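Local coordinates for polyprenyl synthetase (PDB 6KD7), which is probably a magnesium-dependent geranylgeranyl pyrophosphate synthase, joining isoprenoid units into a longer prenyl diphosphate chain, at residues P44-M49 and T316-Q321; N163-K168 and F205-D210; K240-N245 and E250-F255. All coordinates share one frame; numbering follows the deposited sequence.

Contact 1 of 3, residues P44-M49 and T316-Q321; sequences PLLTLM and TDFSLQ
Met49 lays the end of its side chain over one face of the Phe318 ring. Its methyl carbon CE stands 4.1 Å from the ring centroid, only 17° off the normal, which makes a CH-pi contact. Atom SD of Met49 lies over the same face, 4.4 Å from the centroid of Phe318, so thioether and methyl cover the ring together in a Met-aromatic contact. CE is displaced toward the rim where the ring joins its chain, and its nearest ring atom is CG of Phe318 at 3.9 Å. The bend at the last torsion of Met49 (chi3 69°) lets both atoms lie above the plane. Leu46 adds a second, oblique approach: its CD2 meets CE1 of Phe318 at 3.7 Å and touches CZ as well, the two side chains crossing at about a right angle. In this largely helical isoprenoid synthase fold, helix 42-54 and the C-terminal helix 309-322 meet, in these segments, through one aromatic ring. Between residues 44-49 and 316-321 the nearest CA atoms are those of Leu46 and Phe318, 10.1 Å apart, and the ring spans the gap because its CG is anti to the backbone N of Phe318 (chi1 161°). All three residues are buried and no hydrogen bond crosses, so the contact rests on apolar, CH-pi and sulfur-aromatic packing. Leu4 and Leu7 of helix 4-18, with Met1, also touch Met49. The neighbouring Ser319 OG is hydrogen-bonded to Tyr197 OH of helix 188-215. Arg43 of the pyrophosphate pocket lies on helix 42-54, just before the segment.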
loop_
_atom_site.group_PDB
_atom_site.type_symbol
_atom_site.label_atom_id
_atom_site.label_comp_id
_atom_site.label_asym_id
_atom_site.label_seq_id
_atom_site.Cartn_x
_atom_site.Cartn_y
_atom_site.Cartn_z
ATOM N N PRO A 44 34.251 -9.702 22.291
ATOM C CA PRO A 44 34.605 -9.489 23.685
ATOM C C PRO A 44 35.749 -10.409 24.151
ATOM O O PRO A 44 36.547 -9.974 24.904
ATOM C CB PRO A 44 33.302 -9.759 24.442
ATOM C CG PRO A 44 32.409 -10.458 23.455
ATOM C CD PRO A 44 32.856 -10.008 22.086
ATOM N N LEU A 45 35.795 -11.647 23.669
ATOM C CA LEU A 45 36.819 -12.636 24.082
ATOM C C LEU A 45 38.167 -12.208 23.548
ATOM O O LEU A 45 39.111 -12.501 24.210
ATOM C CB LEU A 45 36.463 -14.052 23.611
ATOM C CG LEU A 45 35.151 -14.598 24.179
ATOM C CD1 LEU A 45 34.998 -16.064 23.886
ATOM C CD2 LEU A 45 35.027 -14.358 25.667
ATOM N N LEU A 46 38.263 -11.500 22.437
ATOM C CA LEU A 46 39.567 -10.954 21.982
ATOM C C LEU A 46 40.121 -9.981 23.051
ATOM O O LEU A 46 41.353 -9.994 23.272
ATOM C CB LEU A 46 39.420 -10.261 20.628
ATOM C CG LEU A 46 39.182 -11.181 19.428
ATOM C CD1 LEU A 46 38.821 -10.379 18.185
ATOM C CD2 LEU A 46 40.379 -12.059 19.147
ATOM N N THR A 47 39.256 -9.165 23.663
ATOM C CA THR A 47 39.606 -8.155 24.685
ATOM C C THR A 47 40.217 -8.905 25.886
ATOM O O THR A 47 41.376 -8.554 26.257
ATOM C CB THR A 47 38.399 -7.261 25.016
ATOM O OG1 THR A 47 38.060 -6.512 23.840
ATOM C CG2 THR A 47 38.712 -6.319 26.158
ATOM N N LEU A 48 39.522 -9.925 26.393
ATOM C CA LEU A 48 39.973 -10.752 27.548
ATOM C C LEU A 48 41.288 -11.469 27.208
ATOM O O LEU A 48 42.227 -11.428 28.013
ATOM C CB LEU A 48 38.894 -11.751 27.931
ATOM C CG LEU A 48 37.539 -11.155 28.229
ATOM C CD1 LEU A 48 36.559 -12.255 28.586
ATOM C CD2 LEU A 48 37.600 -10.119 29.336
ATOM N N MET A 49 41.407 -12.035 26.023
ATOM C CA MET A 49 42.623 -12.762 25.633
ATOM C C MET A 49 43.794 -11.779 25.627
ATOM O O MET A 49 44.873 -12.151 26.117
ATOM C CB MET A 49 42.482 -13.402 24.246
ATOM C CG MET A 49 41.561 -14.640 24.223
ATOM S SD MET A 49 41.008 -15.020 22.530
ATOM C CE MET A 49 42.571 -15.549 21.857
ATOM N N THR A 316 47.843 -18.352 17.713
ATOM C CA THR A 316 48.083 -18.868 16.350
ATOM C C THR A 316 47.021 -19.935 16.070
ATOM O O THR A 316 46.426 -19.903 14.989
ATOM C CB THR A 316 49.503 -19.398 16.149
ATOM O OG1 THR A 316 50.409 -18.304 16.100
ATOM C CG2 THR A 316 49.665 -20.157 14.847
ATOM N N ASP A 317 46.776 -20.791 17.045
ATOM C CA ASP A 317 45.765 -21.865 16.976
ATOM C C ASP A 317 44.379 -21.244 16.906
ATOM O O ASP A 317 43.524 -21.815 16.232
ATOM C CB ASP A 317 45.802 -22.791 18.198
ATOM C CG ASP A 317 47.016 -23.721 18.172
ATOM O OD1 ASP A 317 47.691 -23.790 17.074
ATOM O OD2 ASP A 317 47.309 -24.353 19.251
ATOM N N PHE A 318 44.116 -20.208 17.687
ATOM C CA PHE A 318 42.777 -19.570 17.704
ATOM C C PHE A 318 42.481 -18.987 16.305
ATOM O O PHE A 318 41.410 -19.199 15.788
ATOM C CB PHE A 318 42.698 -18.540 18.815
ATOM C CG PHE A 318 41.587 -17.551 18.629
ATOM C CD1 PHE A 318 41.788 -16.418 17.867
ATOM C CD2 PHE A 318 40.364 -17.747 19.238
ATOM C CE1 PHE A 318 40.776 -15.494 17.723
ATOM C CE2 PHE A 318 39.341 -16.840 19.049
ATOM C CZ PHE A 318 39.556 -15.719 18.296
ATOM N N SER A 319 43.472 -18.371 15.686
ATOM C CA SER A 319 43.394 -17.744 14.360
ATOM C C SER A 319 43.111 -18.829 13.324
ATOM O O SER A 319 42.258 -18.613 12.454
ATOM C CB SER A 319 44.648 -16.989 14.032
ATOM O OG SER A 319 44.846 -15.937 14.955
ATOM N N LEU A 320 43.825 -19.945 13.389
ATOM C CA LEU A 320 43.601 -21.047 12.427
ATOM C C LEU A 320 42.208 -21.659 12.686
ATOM O O LEU A 320 41.470 -21.741 11.742
ATOM C CB LEU A 320 44.757 -22.043 12.512
ATOM C CG LEU A 320 46.127 -21.510 12.064
ATOM C CD1 LEU A 320 47.232 -22.486 12.447
ATOM C CD2 LEU A 320 46.181 -21.232 10.581
ATOM N N GLN A 321 41.823 -21.887 13.928
ATOM C CA GLN A 321 40.483 -22.463 14.179
ATOM C C GLN A 321 39.393 -21.521 13.644
ATOM O O GLN A 321 38.439 -22.025 13.068
ATOM C CB GLN A 321 40.311 -22.706 15.674
ATOM C CG GLN A 321 38.970 -23.320 16.037
ATOM C CD GLN A 321 38.611 -23.131 17.490
ATOM O OE1 GLN A 321 39.324 -23.565 18.389
ATOM N NE2 GLN A 321 37.484 -22.478 17.731
#

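Contact 2 of 3, residues N163-K168 and F205-D210; sequences NMIKLK and FQLMDD
Ile165 lies against Gln206 with most of its side chain and reaches Leu207 with its tip. Its CB is 3.8 Å from CG of Gln206, its CG2 comes equally near the same methylene, and CD1 is 3.9 Å from it, so the isoleucine wraps the aliphatic part of the glutamine. CD1 additionally touches CD2 of Leu207 at 3.9 Å, the side chains of Ile165 and Leu207 crossing at about a right angle. A chi1 of 61° turns the CG1 branch of Ile165 in over its own backbone, and the nearly straight chi2 of 164° then carries CD1 out to where both partners can be met. The backbones approach closely here, the CA atoms of Ile165 and Gln206 being 7.2 Å apart. Residues 205-210 read FQLMDD, the run that opens the second aspartate-rich motif of trans-prenyltransferases, and helix 158-183 packs against it. Consistent with this place in the active site, the Gln206 side chain lies about 4 Å from a bound magnesium ion, and Phe205 touches the pyrophosphate. Farther out, Asp210 OD2 is hydrogen-bonded to Tyr161 OH and to the backbone N of Tyr236, two bonds that would limit its rotation. Salt bridges join Asp209 OD2 to Lys223 NZ and Lys168 NZ to Asp147 OD2 on helix 123-150. Leu207 also packs on Ala290, Ile291 and Tyr294 of helix 283-303. Helix 158-183 widens into a pi-type turn at 166-168, just past Ile165, whose carbonyl O is hydrogen-bonded to Thr169 OG1.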
loop_
_atom_site.group_PDB
_atom_site.type_symbol
_atom_site.label_atom_id
_atom_site.label_comp_id
_atom_site.label_asym_id
_atom_site.label_seq_id
_atom_site.Cartn_x
_atom_site.Cartn_y
_atom_site.Cartn_z
ATOM N N ASN A 163 39.000 -1.693 1.606
ATOM C CA ASN A 163 38.879 -0.517 2.501
ATOM C C ASN A 163 37.501 -0.546 3.180
ATOM O O ASN A 163 37.424 -0.311 4.408
ATOM C CB ASN A 163 39.173 0.772 1.732
ATOM C CG ASN A 163 39.099 1.960 2.657
ATOM O OD1 ASN A 163 39.872 2.014 3.586
ATOM N ND2 ASN A 163 38.097 2.815 2.517
ATOM N N MET A 164 36.433 -0.883 2.443
ATOM C CA MET A 164 35.086 -0.848 3.039
ATOM C C MET A 164 34.981 -1.941 4.119
ATOM O O MET A 164 34.545 -1.627 5.271
ATOM C CB MET A 164 34.022 -0.993 1.951
ATOM C CG MET A 164 32.596 -1.061 2.495
ATOM S SD MET A 164 32.082 -2.692 3.063
ATOM C CE MET A 164 31.985 -3.584 1.508
ATOM N N ILE A 165 35.332 -3.187 3.794
ATOM C CA ILE A 165 35.213 -4.278 4.796
ATOM C C ILE A 165 36.192 -4.064 5.960
ATOM O O ILE A 165 35.867 -4.462 7.118
ATOM C CB ILE A 165 35.338 -5.679 4.189
ATOM C CG1 ILE A 165 36.680 -5.917 3.513
ATOM C CG2 ILE A 165 34.143 -5.955 3.285
ATOM C CD1 ILE A 165 36.938 -7.396 3.268
ATOM N N LYS A 166 37.287 -3.354 5.733
ATOM C CA LYS A 166 38.200 -3.048 6.855
ATOM C C LYS A 166 37.447 -2.190 7.855
ATOM O O LYS A 166 37.402 -2.566 9.069
ATOM C CB LYS A 166 39.465 -2.346 6.365
ATOM C CG LYS A 166 40.416 -1.974 7.499
ATOM C CD LYS A 166 41.662 -1.283 7.017
ATOM C CE LYS A 166 41.918 0.023 7.709
ATOM N NZ LYS A 166 42.839 0.824 6.874
ATOM N N LEU A 167 36.883 -1.074 7.380
ATOM C CA LEU A 167 36.108 -0.135 8.246
ATOM C C LEU A 167 34.877 -0.831 8.834
ATOM O O LEU A 167 34.558 -0.628 10.020
ATOM C CB LEU A 167 35.719 1.096 7.422
ATOM C CG LEU A 167 36.894 1.953 6.959
ATOM C CD1 LEU A 167 36.484 3.016 5.968
ATOM C CD2 LEU A 167 37.531 2.636 8.150
ATOM N N LYS A 168 34.168 -1.620 8.049
ATOM C CA LYS A 168 32.840 -2.108 8.478
ATOM C C LYS A 168 32.982 -3.296 9.436
ATOM O O LYS A 168 32.087 -3.453 10.286
ATOM C CB LYS A 168 32.010 -2.527 7.261
ATOM C CG LYS A 168 30.519 -2.725 7.514
ATOM C CD LYS A 168 29.935 -3.648 6.482
ATOM C CE LYS A 168 28.638 -3.148 5.888
ATOM N NZ LYS A 168 27.592 -4.202 5.837
ATOM N N PHE A 205 38.714 -13.009 8.120
ATOM C CA PHE A 205 37.413 -13.522 8.611
ATOM C C PHE A 205 36.269 -13.084 7.632
ATOM O O PHE A 205 35.371 -13.868 7.288
ATOM C CB PHE A 205 37.233 -13.024 10.045
ATOM C CG PHE A 205 36.039 -13.563 10.776
ATOM C CD1 PHE A 205 35.851 -14.942 10.903
ATOM C CD2 PHE A 205 35.116 -12.701 11.361
ATOM C CE1 PHE A 205 34.753 -15.456 11.582
ATOM C CE2 PHE A 205 34.030 -13.223 12.064
ATOM C CZ PHE A 205 33.825 -14.591 12.137
ATOM N N GLN A 206 36.278 -11.833 7.198
ATOM C CA GLN A 206 35.209 -11.261 6.358
ATOM C C GLN A 206 35.334 -11.848 4.952
ATOM O O GLN A 206 34.288 -12.179 4.374
ATOM C CB GLN A 206 35.292 -9.749 6.319
ATOM C CG GLN A 206 34.243 -9.130 5.426
ATOM C CD GLN A 206 32.834 -9.556 5.755
ATOM O OE1 GLN A 206 32.064 -9.873 4.855
ATOM N NE2 GLN A 206 32.492 -9.549 7.028
ATOM N N LEU A 207 36.546 -11.971 4.421
ATOM C CA LEU A 207 36.746 -12.638 3.111
ATOM C C LEU A 207 36.232 -14.074 3.179
ATOM O O LEU A 207 35.616 -14.529 2.173
ATOM C CB LEU A 207 38.184 -12.517 2.637
ATOM C CG LEU A 207 38.559 -11.084 2.273
ATOM C CD1 LEU A 207 40.019 -10.993 1.913
ATOM C CD2 LEU A 207 37.724 -10.567 1.113
ATOM N N MET A 208 36.395 -14.728 4.328
ATOM C CA MET A 208 35.852 -16.092 4.543
ATOM C C MET A 208 34.321 -16.031 4.510
ATOM O O MET A 208 33.731 -16.887 3.886
ATOM C CB MET A 208 36.304 -16.667 5.886
ATOM C CG MET A 208 35.902 -18.110 6.085
ATOM S SD MET A 208 36.417 -18.808 7.669
ATOM C CE MET A 208 35.194 -18.137 8.788
ATOM N N ASP A 209 33.719 -15.033 5.155
ATOM C CA ASP A 209 32.249 -14.877 5.141
ATOM C C ASP A 209 31.797 -14.665 3.671
ATOM O O ASP A 209 30.859 -15.322 3.229
ATOM C CB ASP A 209 31.859 -13.803 6.145
ATOM C CG ASP A 209 30.385 -13.464 6.031
ATOM O OD1 ASP A 209 30.034 -12.621 5.160
ATOM O OD2 ASP A 209 29.585 -14.081 6.771
ATOM N N ASP A 210 32.506 -13.866 2.876
ATOM C CA ASP A 210 32.154 -13.654 1.458
ATOM C C ASP A 210 32.148 -15.021 0.768
ATOM O O ASP A 210 31.273 -15.251 -0.040
ATOM C CB ASP A 210 33.126 -12.699 0.770
ATOM C CG ASP A 210 32.974 -11.236 1.144
ATOM O OD1 ASP A 210 32.082 -10.921 1.982
ATOM O OD2 ASP A 210 33.714 -10.424 0.554
#

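Contact 3 of 3, residues K240-N245 and E250-F255; sequences KSIENN and ELKEWF
With chi1 at 64°, Ile242 has its CG1 flanked by both backbone arms, and this splits its methyls between two partners across the contact. CG2 faces Leu251, 4.0 Å from CB of that residue and as near its CD1. CD1 of Ile242 goes to Lys252, whose chain, straight from CG onward, runs across it at about a right angle and presents CE at 4.1 Å. Leu251 has a chi1 of -94°, well off the staggered values, and its CD1 is pressed to 3.5 Å from CB of Ser241, evidence of tight packing at that point. The backbone explains why residues so close in sequence face each other: helix 236-241 ends, a type I turn from Ser241 to Asn244 reverses the chain, and helix 248-254 follows, forming a helical hairpin. Ser241 OG is hydrogen-bonded to Leu237 O and to Ser281 OG, so its polar end is held while its CB serves the apolar contact. Within residues 240-245, Lys240 NZ forms a salt bridge to OE1 of Glu243 at 2.8 Å. Trp254 meets Phe221 of the second subunit edge-to-face. Since no hydrogen bond crosses between the two segments, the hairpin is closed here by carbon contacts, with the aliphatic stem of exposed Lys252 lying against CD1 of Ile242.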
loop_
_atom_site.group_PDB
_atom_site.type_symbol
_atom_site.label_atom_id
_atom_site.label_comp_id
_atom_site.label_asym_id
_atom_site.label_seq_id
_atom_site.Cartn_x
_atom_site.Cartn_y
_atom_site.Cartn_z
ATOM N N LYS A 240 36.509 -10.434 -8.132
ATOM C CA LYS A 240 37.634 -11.220 -8.704
ATOM C C LYS A 240 37.124 -12.012 -9.916
ATOM O O LYS A 240 37.837 -12.079 -10.910
ATOM C CB LYS A 240 38.237 -12.161 -7.656
ATOM C CG LYS A 240 38.938 -11.482 -6.497
ATOM C CD LYS A 240 40.009 -10.497 -6.908
ATOM C CE LYS A 240 41.297 -11.164 -7.329
ATOM N NZ LYS A 240 42.239 -10.135 -7.826
ATOM N N SER A 241 35.926 -12.575 -9.833
ATOM C CA SER A 241 35.295 -13.330 -10.941
ATOM C C SER A 241 35.202 -12.461 -12.204
ATOM O O SER A 241 35.542 -12.968 -13.281
ATOM C CB SER A 241 34.000 -13.852 -10.514
ATOM O OG SER A 241 34.161 -14.842 -9.518
ATOM N N ILE A 242 34.888 -11.168 -12.092
ATOM C CA ILE A 242 34.680 -10.336 -13.299
ATOM C C ILE A 242 36.014 -9.853 -13.859
ATOM O O ILE A 242 35.971 -9.135 -14.847
ATOM C CB ILE A 242 33.706 -9.170 -13.049
ATOM C CG1 ILE A 242 34.216 -8.162 -12.021
ATOM C CG2 ILE A 242 32.334 -9.721 -12.706
ATOM C CD1 ILE A 242 33.538 -6.791 -12.102
ATOM N N GLU A 243 37.147 -10.165 -13.238
ATOM C CA GLU A 243 38.475 -9.796 -13.804
ATOM C C GLU A 243 38.752 -10.697 -15.018
ATOM O O GLU A 243 39.567 -10.330 -15.863
ATOM C CB GLU A 243 39.560 -9.892 -12.736
ATOM C CG GLU A 243 39.585 -8.682 -11.807
ATOM C CD GLU A 243 40.539 -8.804 -10.626
ATOM O OE1 GLU A 243 41.055 -9.909 -10.399
ATOM O OE2 GLU A 243 40.778 -7.794 -9.952
ATOM N N ASN A 244 37.983 -11.779 -15.123
ATOM C CA ASN A 244 38.100 -12.758 -16.230
ATOM C C ASN A 244 37.173 -12.326 -17.369
ATOM O O ASN A 244 35.964 -12.514 -17.246
ATOM C CB ASN A 244 37.748 -14.158 -15.733
ATOM C CG ASN A 244 38.086 -15.240 -16.730
ATOM O OD1 ASN A 244 38.353 -16.373 -16.354
ATOM N ND2 ASN A 244 38.073 -14.894 -18.001
ATOM N N ASN A 245 37.753 -11.796 -18.444
ATOM C CA ASN A 245 37.010 -11.286 -19.632
ATOM C C ASN A 245 36.138 -12.380 -20.252
ATOM O O ASN A 245 35.227 -12.013 -20.969
ATOM C CB ASN A 245 37.918 -10.736 -20.723
ATOM C CG ASN A 245 38.963 -9.802 -20.168
ATOM O OD1 ASN A 245 38.635 -8.827 -19.497
ATOM N ND2 ASN A 245 40.222 -10.108 -20.433
ATOM N N GLU A 250 28.475 -12.093 -18.821
ATOM C CA GLU A 250 27.280 -12.853 -18.342
ATOM C C GLU A 250 27.211 -12.845 -16.800
ATOM O O GLU A 250 26.098 -13.105 -16.277
ATOM C CB GLU A 250 27.150 -14.282 -18.909
ATOM C CG GLU A 250 25.715 -14.842 -18.788
ATOM C CD GLU A 250 25.526 -16.303 -19.164
ATOM O OE1 GLU A 250 24.887 -17.076 -18.374
ATOM O OE2 GLU A 250 26.053 -16.671 -20.234
ATOM N N LEU A 251 28.306 -12.559 -16.078
ATOM C CA LEU A 251 28.197 -12.292 -14.614
ATOM C C LEU A 251 27.505 -10.948 -14.392
ATOM O O LEU A 251 26.583 -10.904 -13.607
ATOM C CB LEU A 251 29.556 -12.313 -13.917
ATOM C CG LEU A 251 29.932 -13.658 -13.318
ATOM C CD1 LEU A 251 31.358 -13.614 -12.819
ATOM C CD2 LEU A 251 28.976 -14.054 -12.213
ATOM N N LYS A 252 27.920 -9.915 -15.101
ATOM C CA LYS A 252 27.283 -8.586 -14.962
ATOM C C LYS A 252 25.799 -8.679 -15.331
ATOM O O LYS A 252 25.006 -7.977 -14.684
ATOM C CB LYS A 252 28.040 -7.547 -15.768
ATOM C CG LYS A 252 29.454 -7.321 -15.264
ATOM C CD LYS A 252 30.191 -6.250 -16.003
ATOM C CE LYS A 252 31.677 -6.326 -15.756
ATOM N NZ LYS A 252 32.334 -5.098 -16.255
ATOM N N GLU A 253 25.421 -9.584 -16.231
ATOM C CA GLU A 253 24.009 -9.674 -16.679
ATOM C C GLU A 253 23.234 -10.389 -15.590
ATOM O O GLU A 253 22.133 -9.911 -15.247
ATOM C CB GLU A 253 23.901 -10.289 -18.078
ATOM C CG GLU A 253 24.110 -9.249 -19.186
ATOM C CD GLU A 253 24.434 -9.834 -20.555
ATOM O OE1 GLU A 253 24.704 -9.041 -21.501
ATOM O OE2 GLU A 253 24.422 -11.089 -20.676
ATOM N N TRP A 254 23.799 -11.429 -14.980
ATOM C CA TRP A 254 23.103 -12.062 -13.831
ATOM C C TRP A 254 22.921 -11.026 -12.722
ATOM O O TRP A 254 21.883 -11.022 -12.084
ATOM C CB TRP A 254 23.893 -13.274 -13.343
ATOM C CG TRP A 254 23.625 -14.504 -14.150
ATOM C CD1 TRP A 254 24.471 -15.105 -15.029
ATOM C CD2 TRP A 254 22.398 -15.264 -14.187
ATOM N NE1 TRP A 254 23.876 -16.211 -15.575
ATOM C CE2 TRP A 254 22.601 -16.327 -15.091
ATOM C CE3 TRP A 254 21.146 -15.141 -13.569
ATOM C CZ2 TRP A 254 21.619 -17.278 -15.359
ATOM C CZ3 TRP A 254 20.169 -16.081 -13.833
ATOM C CH2 TRP A 254 20.405 -17.134 -14.722
ATOM N N PHE A 255 23.914 -10.160 -12.515
ATOM C CA PHE A 255 23.938 -9.205 -11.370
ATOM C C PHE A 255 23.048 -8.005 -11.687
ATOM O O PHE A 255 22.919 -7.140 -10.821
ATOM C CB PHE A 255 25.374 -8.824 -10.992
ATOM C CG PHE A 255 25.922 -9.665 -9.860
ATOM C CD1 PHE A 255 26.025 -11.048 -9.989
ATOM C CD2 PHE A 255 26.258 -9.096 -8.635
ATOM C CE1 PHE A 255 26.465 -11.836 -8.929
ATOM C CE2 PHE A 255 26.685 -9.884 -7.571
ATOM C CZ PHE A 255 26.783 -11.251 -7.713
#

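In the fold
Contact 2 lies nearest the centre of the chain, about 8 Å from it, with contact 1 at about 14 Å and contact 3 at about 27 Å. Between contact centres, 1 and 2 are about 18 Å apart, 2 and 3 about 20 Å, and 1 and 3 about 36 Å; none touches another. In sequence, contact 1 closes a loop from helix 42-54 to helix 309-322 that encloses the other two, which follow in series. The long-range closure thus brings the C-terminal helix back beside the N-terminal part, contact 2 joins helices 158-183 and 188-215 at the metal-binding centre, and contact 3 forms a local hairpin beside the second subunit.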